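Local coordinates for serine-rich Repeat Adhesion Glycoprotein (Srr1) (Streptococcus agalactiae, PDB 4MBO) that binds fibrinogen as a serine-rich repeat surface glycoprotein, an interaction that probably lets the bacterium attach to host tissue, at residues L43-A48 against F141-N146; D69-G74 against G93-L98; I102-T107 against A118-P123; P251-V256 against S283-V288. All coordinates share one frame; numbering follows the deposited sequence.

Interaction 1 (L43-A48 against F141-N146)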
loop_
_atom_site.group_PDB
_atom_site.type_symbol
_atom_site.label_atom_id
_atom_site.label_comp_id
_atom_site.label_asym_id
_atom_site.label_seq_id
_atom_site.Cartn_x
_atom_site.Cartn_y
_atom_site.Cartn_z
ATOM N N LEU A 43 3.767 -11.962 1.298
ATOM C CA LEU A 43 3.890 -13.271 1.942
ATOM C C LEU A 43 2.676 -14.088 1.568
ATOM O O LEU A 43 1.744 -13.587 0.930
ATOM C CB LEU A 43 3.968 -13.113 3.449
ATOM C CG LEU A 43 5.180 -12.313 3.942
ATOM C CD1 LEU A 43 5.072 -12.021 5.436
ATOM C CD2 LEU A 43 6.493 -13.008 3.598
ATOM N N VAL A 44 2.683 -15.371 1.933
ATOM C CA VAL A 44 1.559 -16.233 1.642
ATOM C C VAL A 44 1.104 -16.924 2.935
ATOM O O VAL A 44 1.915 -17.473 3.689
ATOM C CB VAL A 44 1.922 -17.299 0.568
ATOM C CG1 VAL A 44 0.728 -18.222 0.363
ATOM C CG2 VAL A 44 2.252 -16.606 -0.769
ATOM N N LEU A 45 -0.184 -16.851 3.184
ATOM C CA LEU A 45 -0.821 -17.525 4.306
ATOM C C LEU A 45 -1.593 -18.739 3.820
ATOM O O LEU A 45 -2.365 -18.657 2.860
ATOM C CB LEU A 45 -1.811 -16.573 4.966
ATOM C CG LEU A 45 -2.738 -17.163 6.047
ATOM C CD1 LEU A 45 -1.921 -17.664 7.231
ATOM C CD2 LEU A 45 -3.756 -16.124 6.492
ATOM N N ASN A 46 -1.406 -19.862 4.502
ATOM C CA ASN A 46 -2.268 -20.978 4.209
ATOM C C ASN A 46 -2.737 -21.646 5.491
ATOM O O ASN A 46 -2.041 -21.630 6.520
ATOM C CB ASN A 46 -1.628 -21.987 3.293
ATOM C CG ASN A 46 -0.606 -22.815 3.973
ATOM O OD1 ASN A 46 0.523 -22.401 4.130
ATOM N ND2 ASN A 46 -0.987 -24.047 4.347
ATOM N N PHE A 47 -3.943 -22.194 5.445
ATOM C CA PHE A 47 -4.488 -22.920 6.580
ATOM C C PHE A 47 -5.455 -23.974 6.088
ATOM O O PHE A 47 -5.955 -23.909 4.964
ATOM C CB PHE A 47 -5.144 -21.970 7.612
ATOM C CG PHE A 47 -6.266 -21.136 7.084
ATOM C CD1 PHE A 47 -7.568 -21.612 7.101
ATOM C CD2 PHE A 47 -6.016 -19.855 6.609
ATOM C CE1 PHE A 47 -8.609 -20.826 6.611
ATOM C CE2 PHE A 47 -7.052 -19.074 6.132
ATOM C CZ PHE A 47 -8.330 -19.565 6.128
ATOM N N ALA A 48 -5.726 -24.952 6.951
ATOM C CA ALA A 48 -6.646 -26.011 6.611
ATOM C C ALA A 48 -7.129 -26.650 7.900
ATOM O O ALA A 48 -6.457 -26.572 8.942
ATOM C CB ALA A 48 -5.950 -27.048 5.747
ATOM N N PHE A 141 5.944 -11.555 11.950
ATOM C CA PHE A 141 4.584 -11.701 11.398
ATOM C C PHE A 141 4.015 -13.015 11.870
ATOM O O PHE A 141 4.672 -14.015 11.778
ATOM C CB PHE A 141 4.583 -11.630 9.883
ATOM C CG PHE A 141 5.226 -10.388 9.352
ATOM C CD1 PHE A 141 4.527 -9.192 9.315
ATOM C CD2 PHE A 141 6.537 -10.408 8.899
ATOM C CE1 PHE A 141 5.107 -8.050 8.871
ATOM C CE2 PHE A 141 7.131 -9.242 8.436
ATOM C CZ PHE A 141 6.407 -8.073 8.409
ATOM N N THR A 142 2.800 -12.989 12.392
ATOM C CA THR A 142 2.144 -14.204 12.898
ATOM C C THR A 142 0.677 -14.309 12.483
ATOM O O THR A 142 0.021 -13.338 12.156
ATOM C CB THR A 142 2.230 -14.341 14.446
ATOM O OG1 THR A 142 1.491 -13.295 15.132
ATOM C CG2 THR A 142 3.701 -14.322 14.915
ATOM N N ALA A 143 0.172 -15.533 12.540
ATOM C CA ALA A 143 -1.215 -15.829 12.277
ATOM C C ALA A 143 -1.603 -16.982 13.166
ATOM O O ALA A 143 -0.855 -17.942 13.315
ATOM C CB ALA A 143 -1.439 -16.178 10.826
ATOM N N THR A 144 -2.824 -16.930 13.688
ATOM C CA THR A 144 -3.351 -17.939 14.597
ATOM C C THR A 144 -4.709 -18.456 14.159
ATOM O O THR A 144 -5.563 -17.693 13.749
ATOM C CB THR A 144 -3.523 -17.335 16.008
ATOM O OG1 THR A 144 -2.233 -16.969 16.529
ATOM C CG2 THR A 144 -4.152 -18.303 16.978
ATOM N N LEU A 145 -4.906 -19.773 14.267
ATOM C CA LEU A 145 -6.205 -20.369 14.028
ATOM C C LEU A 145 -6.393 -21.360 15.183
ATOM O O LEU A 145 -5.723 -22.369 15.259
ATOM C CB LEU A 145 -6.293 -21.053 12.646
ATOM C CG LEU A 145 -7.629 -21.763 12.377
ATOM C CD1 LEU A 145 -8.857 -20.883 12.558
ATOM C CD2 LEU A 145 -7.603 -22.282 10.954
ATOM N N ASN A 146 -7.306 -21.014 16.091
ATOM C CA ASN A 146 -7.538 -21.772 17.315
ATOM C C ASN A 146 -6.201 -21.853 18.066
ATOM O O ASN A 146 -5.566 -20.833 18.341
ATOM C CB ASN A 146 -8.131 -23.143 17.033
ATOM C CG ASN A 146 -8.656 -23.838 18.306
ATOM O OD1 ASN A 146 -9.105 -23.179 19.252
ATOM N ND2 ASN A 146 -8.621 -25.157 18.314
#
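Leu145 carries its CG opposite the backbone N (chi1 177°), whereas Phe47 tucks its CG into the gap between its own N and carbonyl carbon (chi1 59°); with these two settings the leucine branch meets the base of the aromatic ring. Leu145 CD2 lies 3.9 Å from Phe47 CD1 and 4.2 Å from Phe47 CB, the two side chains crossing nearly at right angles. A second pair repeats the pattern at the other end, where Leu43 CD1 stands 4.1 Å from Phe141 CD2, again with the side chains roughly perpendicular. Between them the small Ala143 offers its CB to Leu45 CD1 at 3.9 Å. The three matched pairs follow one another in register because the strands run almost the same way, with 15° between their directions. Their axes come no closer than 9.3 Å, too far for backbone hydrogen bonding, so this is face-to-face packing of two sheets: 43-48 belongs to the four-stranded antiparallel sheet and 141-145 to the mixed one, as in an Ig-like beta sandwich. Ile22 of strand 20-25 touches both Leu45 and Ala143, extending the same apolar layer. All six contacting residues are buried. Shape and exclusion of water therefore join these strands: the backbone of 43-48 bonds to strands 20-25 and 116-126 of its own sheet, and no hydrogen bond crosses to 141-146.

Interaction 2 (D69-G74 against G93-L98); sequences DTQGIG and GSYSPL
The ring of Tyr95 is the piece on which Asp69, Thr70 and Gln71 converge, where the loop after strand 68-69 of the antiparallel sheet meets the end of strand 89-95 of the mixed sheet. Thr70 N sits 4.2 Å above one face, over the ring centre, and Thr70 OG1 approaches Tyr95 CG at 3.2 Å, with CG2 of the same threonine near CD1. Toward the phenol end, Asp69 CB lies 3.3 Å from Tyr95 OH, and Gln71 OE1 is a looser neighbour, 4.2 Å from Tyr95 CE2. Tyr95 reaches the loop because its CG points opposite the backbone N (chi1 169°). In the next shell, Asp69 OD1 accepts from Gln71 N at 2.8 Å and from Gly72 N at 3.0 Å, both donors on the same face of the carboxylate: an Asx turn and an Asx motif that hold 69-72 and run into the type II' turn from Gln71 to Gly74, closed by its own bond from Gly74 N to Gln71 O. Farther out, Arg129 forms a salt bridge with Asp69 OD2 and a hydrogen bond with Gln71 OE1, while Gln71 NE2 donates a hydrogen bond to Ile76 O. Labour is thus divided: carboxylate, guanidinium and backbone amides fix the loop's shape, and the tyrosine ring meets it through van der Waals contact.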
loop_
_atom_site.group_PDB
_atom_site.type_symbol
_atom_site.label_atom_id
_atom_site.label_comp_id
_atom_site.label_asym_id
_atom_site.label_seq_id
_atom_site.Cartn_x
_atom_site.Cartn_y
_atom_site.Cartn_z
ATOM N N ASP A 69 -1.799 -7.565 6.894
ATOM C CA ASP A 69 -3.133 -7.355 6.315
ATOM C C ASP A 69 -3.298 -8.225 5.066
ATOM O O ASP A 69 -2.353 -8.861 4.621
ATOM C CB ASP A 69 -3.444 -5.874 6.066
ATOM C CG ASP A 69 -2.638 -5.254 4.957
ATOM O OD1 ASP A 69 -2.584 -5.853 3.873
ATOM O OD2 ASP A 69 -2.121 -4.106 5.154
ATOM N N THR A 70 -4.529 -8.311 4.574
ATOM C CA THR A 70 -4.881 -9.078 3.391
ATOM C C THR A 70 -5.009 -8.224 2.132
ATOM O O THR A 70 -5.508 -8.684 1.095
ATOM C CB THR A 70 -6.265 -9.735 3.609
ATOM O OG1 THR A 70 -7.224 -8.696 3.895
ATOM C CG2 THR A 70 -6.189 -10.719 4.752
ATOM N N GLN A 71 -4.523 -6.986 2.236
ATOM C CA GLN A 71 -4.743 -5.954 1.211
ATOM C C GLN A 71 -3.571 -5.422 0.365
ATOM O O GLN A 71 -3.732 -5.199 -0.851
ATOM C CB GLN A 71 -5.370 -4.749 1.907
ATOM C CG GLN A 71 -6.744 -5.033 2.476
ATOM C CD GLN A 71 -7.285 -3.851 3.231
ATOM O OE1 GLN A 71 -6.542 -3.193 3.957
ATOM N NE2 GLN A 71 -8.598 -3.600 3.109
ATOM N N GLY A 72 -2.450 -5.135 0.988
ATOM C CA GLY A 72 -1.342 -4.473 0.315
ATOM C C GLY A 72 -1.771 -3.032 0.070
ATOM O O GLY A 72 -2.035 -2.285 1.040
ATOM N N ILE A 73 -1.911 -2.654 -1.216
ATOM C CA ILE A 73 -2.376 -1.289 -1.563
ATOM C C ILE A 73 -3.886 -1.232 -1.838
ATOM O O ILE A 73 -4.424 -0.193 -2.132
ATOM C CB ILE A 73 -1.606 -0.641 -2.731
ATOM C CG1 ILE A 73 -1.830 -1.387 -4.073
ATOM C CG2 ILE A 73 -0.128 -0.570 -2.391
ATOM C CD1 ILE A 73 -1.272 -0.647 -5.258
ATOM N N GLY A 74 -4.563 -2.363 -1.682
ATOM C CA GLY A 74 -5.977 -2.427 -1.948
ATOM C C GLY A 74 -6.895 -1.996 -0.839
ATOM O O GLY A 74 -6.479 -1.760 0.283
ATOM N N GLY A 93 -15.840 -14.775 3.752
ATOM C CA GLY A 93 -14.986 -14.180 4.747
ATOM C C GLY A 93 -14.647 -12.741 4.504
ATOM O O GLY A 93 -14.748 -12.242 3.377
ATOM N N SER A 94 -14.281 -12.072 5.584
ATOM C CA SER A 94 -13.889 -10.676 5.497
ATOM C C SER A 94 -12.788 -10.363 6.496
ATOM O O SER A 94 -12.738 -10.939 7.598
ATOM C CB SER A 94 -15.078 -9.735 5.707
ATOM O OG SER A 94 -15.709 -9.967 6.935
ATOM N N TYR A 95 -11.903 -9.466 6.068
ATOM C CA TYR A 95 -10.826 -8.961 6.887
ATOM C C TYR A 95 -11.296 -7.685 7.550
ATOM O O TYR A 95 -12.050 -6.890 6.955
ATOM C CB TYR A 95 -9.608 -8.636 6.016
ATOM C CG TYR A 95 -8.538 -7.873 6.712
ATOM C CD1 TYR A 95 -7.675 -8.479 7.589
ATOM C CD2 TYR A 95 -8.371 -6.509 6.462
ATOM C CE1 TYR A 95 -6.690 -7.757 8.246
ATOM C CE2 TYR A 95 -7.381 -5.798 7.091
ATOM C CZ TYR A 95 -6.529 -6.419 7.980
ATOM O OH TYR A 95 -5.527 -5.735 8.650
ATOM N N SER A 96 -10.890 -7.519 8.801
ATOM C CA SER A 96 -11.168 -6.335 9.596
ATOM C C SER A 96 -9.933 -5.545 9.904
ATOM O O SER A 96 -9.039 -6.044 10.575
ATOM C CB SER A 96 -11.748 -6.743 10.951
ATOM O OG SER A 96 -11.888 -5.581 11.785
ATOM N N PRO A 97 -9.891 -4.281 9.468
ATOM C CA PRO A 97 -8.801 -3.404 9.816
ATOM C C PRO A 97 -8.726 -3.113 11.318
ATOM O O PRO A 97 -7.678 -2.791 11.851
ATOM C CB PRO A 97 -9.128 -2.119 9.049
ATOM C CG PRO A 97 -10.016 -2.536 7.910
ATOM C CD PRO A 97 -10.768 -3.737 8.406
ATOM N N LEU A 98 -9.854 -3.224 12.002
ATOM C CA LEU A 98 -9.916 -2.986 13.411
ATOM C C LEU A 98 -9.180 -4.031 14.216
ATOM O O LEU A 98 -8.389 -3.687 15.072
ATOM C CB LEU A 98 -11.389 -2.951 13.858
ATOM C CG LEU A 98 -11.617 -2.737 15.329
ATOM C CD1 LEU A 98 -11.168 -1.329 15.717
ATOM C CD2 LEU A 98 -13.102 -2.946 15.630
#

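Interaction 3 (I102-T107 against A118-P123); sequences ITYTWT and ARVNMP
Across the interior of an Ig-like beta sandwich, Ile102 and Tyr104 of the mixed sheet face Val120 and Met122 of the four-stranded antiparallel sheet. The strand axes come no closer than 12.4 Å and no hydrogen bond runs between the segments, as expected for strands of facing sheets; they cross roughly antiparallel, at 145°, and the side chains alone span the distance. Apolar contact is made by Ile102 and Met122, which reach toward each other tip to tip, Ile102 CD1 lying 3.9 Å from Met122 SD and 4.1 Å from Met122 CE. A second kind of contact sets a polar atom against carbon: Tyr104 and Val120 come at each other from opposite directions, and Val120 CG1 is 4.0 Å from Tyr104 OH. Aromatic contacts extend the layer on the mixed-sheet side, since Phe60 of strand 59-64 meets both the Tyr104 ring, nearly parallel to it, and the ring of Trp106. Ile82 of strand 82-83 touches both Tyr104 and Val120. Beyond Trp106 the strand gives way to a short helix, where Thr107 OG1, at the N-cap, takes a hydrogen bond from Ala110 N. The tightest point depends on a bend in the methionine chain (chi3 74°), which leaves Met122 CE 3.2 Å from Tyr104 OH.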
loop_
_atom_site.group_PDB
_atom_site.type_symbol
_atom_site.label_atom_id
_atom_site.label_comp_id
_atom_site.label_asym_id
_atom_site.label_seq_id
_atom_site.Cartn_x
_atom_site.Cartn_y
_atom_site.Cartn_z
ATOM N N ILE A 102 -9.447 -12.259 10.167
ATOM C CA ILE A 102 -10.259 -12.686 9.047
ATOM C C ILE A 102 -11.382 -13.568 9.626
ATOM O O ILE A 102 -11.126 -14.599 10.247
ATOM C CB ILE A 102 -9.484 -13.487 8.018
ATOM C CG1 ILE A 102 -8.164 -12.778 7.638
ATOM C CG2 ILE A 102 -10.376 -13.734 6.821
ATOM C CD1 ILE A 102 -7.179 -13.659 6.940
ATOM N N THR A 103 -12.617 -13.141 9.458
ATOM C CA THR A 103 -13.764 -13.841 9.978
ATOM C C THR A 103 -14.504 -14.495 8.836
ATOM O O THR A 103 -14.895 -13.834 7.853
ATOM C CB THR A 103 -14.743 -12.900 10.699
ATOM O OG1 THR A 103 -14.077 -12.263 11.780
ATOM C CG2 THR A 103 -15.968 -13.625 11.255
ATOM N N TYR A 104 -14.679 -15.805 8.961
ATOM C CA TYR A 104 -15.425 -16.608 8.002
ATOM C C TYR A 104 -16.753 -17.033 8.605
ATOM O O TYR A 104 -16.830 -17.434 9.763
ATOM C CB TYR A 104 -14.644 -17.855 7.610
ATOM C CG TYR A 104 -13.459 -17.582 6.727
ATOM C CD1 TYR A 104 -13.590 -17.556 5.340
ATOM C CD2 TYR A 104 -12.204 -17.412 7.264
ATOM C CE1 TYR A 104 -12.471 -17.318 4.534
ATOM C CE2 TYR A 104 -11.099 -17.175 6.483
ATOM C CZ TYR A 104 -11.234 -17.144 5.124
ATOM O OH TYR A 104 -10.094 -16.896 4.399
ATOM N N THR A 105 -17.809 -16.948 7.794
ATOM C CA THR A 105 -19.155 -17.308 8.209
ATOM C C THR A 105 -19.687 -18.459 7.361
ATOM O O THR A 105 -19.718 -18.360 6.124
ATOM C CB THR A 105 -20.087 -16.102 8.081
ATOM O OG1 THR A 105 -19.543 -14.992 8.825
ATOM C CG2 THR A 105 -21.502 -16.440 8.612
ATOM N N TRP A 106 -20.078 -19.550 8.020
ATOM C CA TRP A 106 -20.578 -20.725 7.330
ATOM C C TRP A 106 -21.930 -20.466 6.649
ATOM O O TRP A 106 -22.821 -19.818 7.211
ATOM C CB TRP A 106 -20.731 -21.895 8.292
ATOM C CG TRP A 106 -19.446 -22.322 8.918
ATOM C CD1 TRP A 106 -19.050 -22.094 10.189
ATOM C CD2 TRP A 106 -18.367 -23.029 8.276
ATOM N NE1 TRP A 106 -17.789 -22.595 10.385
ATOM C CE2 TRP A 106 -17.386 -23.243 9.239
ATOM C CE3 TRP A 106 -18.173 -23.544 6.981
ATOM C CZ2 TRP A 106 -16.182 -23.934 8.950
ATOM C CZ3 TRP A 106 -16.989 -24.228 6.684
ATOM C CH2 TRP A 106 -15.999 -24.396 7.665
ATOM N N THR A 107 -22.098 -21.044 5.479
ATOM C CA THR A 107 -23.336 -20.885 4.722
ATOM C C THR A 107 -24.425 -21.903 5.070
ATOM O O THR A 107 -24.214 -22.880 5.788
ATOM C CB THR A 107 -23.043 -21.038 3.227
ATOM O OG1 THR A 107 -22.566 -22.377 2.996
ATOM C CG2 THR A 107 -22.057 -20.007 2.727
ATOM N N ALA A 118 -11.760 -27.795 4.879
ATOM C CA ALA A 118 -11.514 -26.432 4.481
ATOM C C ALA A 118 -10.028 -26.283 4.197
ATOM O O ALA A 118 -9.199 -26.814 4.913
ATOM C CB ALA A 118 -11.962 -25.461 5.575
ATOM N N ARG A 119 -9.680 -25.535 3.151
ATOM C CA ARG A 119 -8.286 -25.325 2.818
ATOM C C ARG A 119 -8.212 -24.001 2.085
ATOM O O ARG A 119 -8.940 -23.789 1.118
ATOM C CB ARG A 119 -7.760 -26.455 1.915
ATOM C CG ARG A 119 -6.274 -26.402 1.613
ATOM C CD ARG A 119 -5.755 -27.704 0.985
ATOM N NE ARG A 119 -6.050 -28.832 1.870
ATOM C CZ ARG A 119 -5.309 -29.164 2.923
ATOM N NH1 ARG A 119 -4.152 -28.531 3.174
ATOM N NH2 ARG A 119 -5.717 -30.121 3.728
ATOM N N VAL A 120 -7.307 -23.132 2.524
ATOM C CA VAL A 120 -7.168 -21.810 1.954
ATOM C C VAL A 120 -5.711 -21.378 1.821
ATOM O O VAL A 120 -4.869 -21.691 2.699
ATOM C CB VAL A 120 -7.862 -20.775 2.889
ATOM C CG1 VAL A 120 -7.632 -19.330 2.417
ATOM C CG2 VAL A 120 -9.348 -21.063 2.999
ATOM N N ASN A 121 -5.437 -20.713 0.691
ATOM C CA ASN A 121 -4.177 -20.047 0.412
ATOM C C ASN A 121 -4.542 -18.612 0.055
ATOM O O ASN A 121 -5.538 -18.374 -0.645
ATOM C CB ASN A 121 -3.462 -20.647 -0.790
ATOM C CG ASN A 121 -2.937 -22.032 -0.534
ATOM O OD1 ASN A 121 -2.070 -22.243 0.318
ATOM N ND2 ASN A 121 -3.405 -22.973 -1.314
ATOM N N MET A 122 -3.802 -17.642 0.577
ATOM C CA MET A 122 -4.036 -16.261 0.158
ATOM C C MET A 122 -2.798 -15.403 0.414
ATOM O O MET A 122 -1.980 -15.710 1.309
ATOM C CB MET A 122 -5.205 -15.654 0.921
ATOM C CG MET A 122 -4.833 -15.285 2.316
ATOM S SD MET A 122 -6.181 -14.475 3.219
ATOM C CE MET A 122 -7.144 -15.905 3.476
ATOM N N PRO A 123 -2.635 -14.338 -0.383
ATOM C CA PRO A 123 -1.545 -13.425 -0.084
ATOM C C PRO A 123 -1.851 -12.555 1.136
ATOM O O PRO A 123 -3.000 -12.189 1.406
ATOM C CB PRO A 123 -1.445 -12.548 -1.349
ATOM C CG PRO A 123 -2.800 -12.583 -1.909
ATOM C CD PRO A 123 -3.332 -13.973 -1.618
#

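Interaction 4 (P251-V256 against S283-V288); sequences PEFEDV and SYVVLV
Val256 and Val285 are tied by backbone hydrogen bonds to neighbouring residues of strand 229-235, Ile232 and Leu233 respectively, and no polar bond passes directly between 251-256 and 283-288. Strand 229-235 thus lies between the two segments, so their contact is made by side chains reaching past it. Val256 supplies one meeting point: its CG2 branch is 4.1 Å from both CD1 and CE1 of Tyr284, and the two side chains cross at about a right angle. The other is Phe253, whose CG lies opposite its own carbonyl carbon (chi1 -70°), bringing the ring end closer to the second segment than its CB direction suggests. There Val285 CG2 meets the ring edge near its plane, 4.1 Å from Phe253 CE1. The rings have further aromatic partners: Tyr284 stacks with Trp273 and meets Tyr260 edge-to-face, while Phe253 is edge-to-face with Tyr248. Val285 also touches Ile190 of strand 186-202 and Leu240. Three of the four contacting residues are buried, Phe253 being partly exposed. Residues at and beside the short strand 254-255 meeting strand 283-290 across the intervening strand 229-235, with which both strands pair antiparallel, fit the all-beta fold of the C-terminal fibrinogen-binding adhesin region.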
loop_
_atom_site.group_PDB
_atom_site.type_symbol
_atom_site.label_atom_id
_atom_site.label_comp_id
_atom_site.label_asym_id
_atom_site.label_seq_id
_atom_site.Cartn_x
_atom_site.Cartn_y
_atom_site.Cartn_z
ATOM N N PRO A 251 -1.942 17.240 12.493
ATOM C CA PRO A 251 -1.373 18.576 12.708
ATOM C C PRO A 251 -0.013 18.817 12.043
ATOM O O PRO A 251 0.392 19.966 11.846
ATOM C CB PRO A 251 -1.189 18.638 14.230
ATOM C CG PRO A 251 -2.151 17.652 14.782
ATOM C CD PRO A 251 -2.218 16.553 13.773
ATOM N N GLU A 252 0.690 17.746 11.679
ATOM C CA GLU A 252 2.002 17.896 11.081
ATOM C C GLU A 252 1.930 18.307 9.619
ATOM O O GLU A 252 2.944 18.699 9.054
ATOM C CB GLU A 252 2.785 16.597 11.206
ATOM C CG GLU A 252 2.861 16.032 12.626
ATOM C CD GLU A 252 3.403 17.007 13.662
ATOM O OE1 GLU A 252 4.062 18.011 13.283
ATOM O OE2 GLU A 252 3.177 16.757 14.880
ATOM N N PHE A 253 0.744 18.212 9.016
ATOM C CA PHE A 253 0.557 18.571 7.597
ATOM C C PHE A 253 -0.298 19.814 7.445
ATOM O O PHE A 253 -1.283 19.984 8.164
ATOM C CB PHE A 253 -0.112 17.432 6.820
ATOM C CG PHE A 253 0.766 16.227 6.633
ATOM C CD1 PHE A 253 1.602 16.136 5.544
ATOM C CD2 PHE A 253 0.747 15.189 7.544
ATOM C CE1 PHE A 253 2.410 15.042 5.350
ATOM C CE2 PHE A 253 1.556 14.072 7.356
ATOM C CZ PHE A 253 2.394 14.004 6.275
ATOM N N GLU A 254 0.128 20.715 6.567
ATOM C CA GLU A 254 -0.628 21.914 6.267
ATOM C C GLU A 254 -1.045 21.826 4.829
ATOM O O GLU A 254 -0.209 21.561 3.966
ATOM C CB GLU A 254 0.273 23.146 6.423
ATOM C CG GLU A 254 -0.457 24.425 6.171
ATOM C CD GLU A 254 0.413 25.660 6.290
ATOM O OE1 GLU A 254 1.686 25.579 6.287
ATOM O OE2 GLU A 254 -0.202 26.737 6.343
ATOM N N ASP A 255 -2.301 22.123 4.550
ATOM C CA ASP A 255 -2.785 22.101 3.163
ATOM C C ASP A 255 -2.457 23.432 2.462
ATOM O O ASP A 255 -2.958 24.496 2.853
ATOM C CB ASP A 255 -4.278 21.835 3.145
ATOM C CG ASP A 255 -4.810 21.521 1.771
ATOM O OD1 ASP A 255 -4.464 22.227 0.805
ATOM O OD2 ASP A 255 -5.630 20.568 1.698
ATOM N N VAL A 256 -1.583 23.357 1.482
ATOM C CA VAL A 256 -1.150 24.539 0.689
ATOM C C VAL A 256 -1.613 24.454 -0.770
ATOM O O VAL A 256 -1.129 25.176 -1.641
ATOM C CB VAL A 256 0.381 24.718 0.775
ATOM C CG1 VAL A 256 0.832 24.942 2.208
ATOM C CG2 VAL A 256 1.101 23.502 0.198
ATOM N N SER A 283 9.183 20.089 3.149
ATOM C CA SER A 283 8.866 19.037 2.183
ATOM C C SER A 283 7.413 19.206 1.756
ATOM O O SER A 283 6.593 19.791 2.493
ATOM C CB SER A 283 9.075 17.644 2.775
ATOM O OG SER A 283 10.432 17.446 3.176
ATOM N N TYR A 284 7.091 18.805 0.536
ATOM C CA TYR A 284 5.719 18.848 0.073
ATOM C C TYR A 284 5.282 17.449 -0.335
ATOM O O TYR A 284 6.094 16.611 -0.708
ATOM C CB TYR A 284 5.526 19.777 -1.124
ATOM C CG TYR A 284 5.842 21.222 -0.842
ATOM C CD1 TYR A 284 4.948 22.023 -0.158
ATOM C CD2 TYR A 284 7.037 21.770 -1.246
ATOM C CE1 TYR A 284 5.231 23.335 0.141
ATOM C CE2 TYR A 284 7.325 23.096 -0.995
ATOM C CZ TYR A 284 6.428 23.872 -0.299
ATOM O OH TYR A 284 6.735 25.194 -0.024
ATOM N N VAL A 285 3.994 17.186 -0.189
ATOM C CA VAL A 285 3.391 15.944 -0.631
ATOM C C VAL A 285 2.264 16.342 -1.593
ATOM O O VAL A 285 1.375 17.117 -1.248
ATOM C CB VAL A 285 2.857 15.135 0.531
ATOM C CG1 VAL A 285 2.251 13.859 0.017
ATOM C CG2 VAL A 285 3.956 14.862 1.556
ATOM N N VAL A 286 2.305 15.799 -2.806
ATOM C CA VAL A 286 1.282 16.028 -3.806
ATOM C C VAL A 286 0.494 14.737 -3.970
ATOM O O VAL A 286 1.068 13.684 -4.339
ATOM C CB VAL A 286 1.858 16.441 -5.165
ATOM C CG1 VAL A 286 0.701 16.612 -6.150
ATOM C CG2 VAL A 286 2.700 17.697 -5.034
ATOM N N LEU A 287 -0.797 14.760 -3.668
ATOM C CA LEU A 287 -1.633 13.586 -3.814
ATOM C C LEU A 287 -2.475 13.749 -5.059
ATOM O O LEU A 287 -3.155 14.760 -5.218
ATOM C CB LEU A 287 -2.538 13.387 -2.619
ATOM C CG LEU A 287 -1.842 13.219 -1.260
ATOM C CD1 LEU A 287 -1.574 14.536 -0.583
ATOM C CD2 LEU A 287 -2.748 12.357 -0.397
ATOM N N VAL A 288 -2.387 12.793 -5.962
ATOM C CA VAL A 288 -3.166 12.780 -7.201
ATOM C C VAL A 288 -4.069 11.548 -7.219
ATOM O O VAL A 288 -3.567 10.408 -7.176
ATOM C CB VAL A 288 -2.244 12.780 -8.428
ATOM C CG1 VAL A 288 -3.026 12.585 -9.730
ATOM C CG2 VAL A 288 -1.407 14.046 -8.468
#

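Overall arrangement
Interactions 1 and 3 both join the two sheets of the Ig-like region and are fully buried; strands 43-51 and 116-126 are neighbours in one sheet, and Leu45 N to Met122 O, at 2.8 Å, is a probable hydrogen bond between the contacts. Interaction 2 lies nearer the chain's centre and is only partly buried: here charges and turn-forming amides shape a loop, whereas the other three contacts are mostly hydrocarbon. It meets interaction 3 through the neighbouring strands 89-95 and 101-106, and Thr70 CG2 lies 3.8 Å from Ile102 CD1. Interaction 4, largely buried, belongs to the other family region, its centre about 37 Å from that of interaction 1, and joins residues beside strand 254-255 to strand 283-290 across an intervening strand of one sheet.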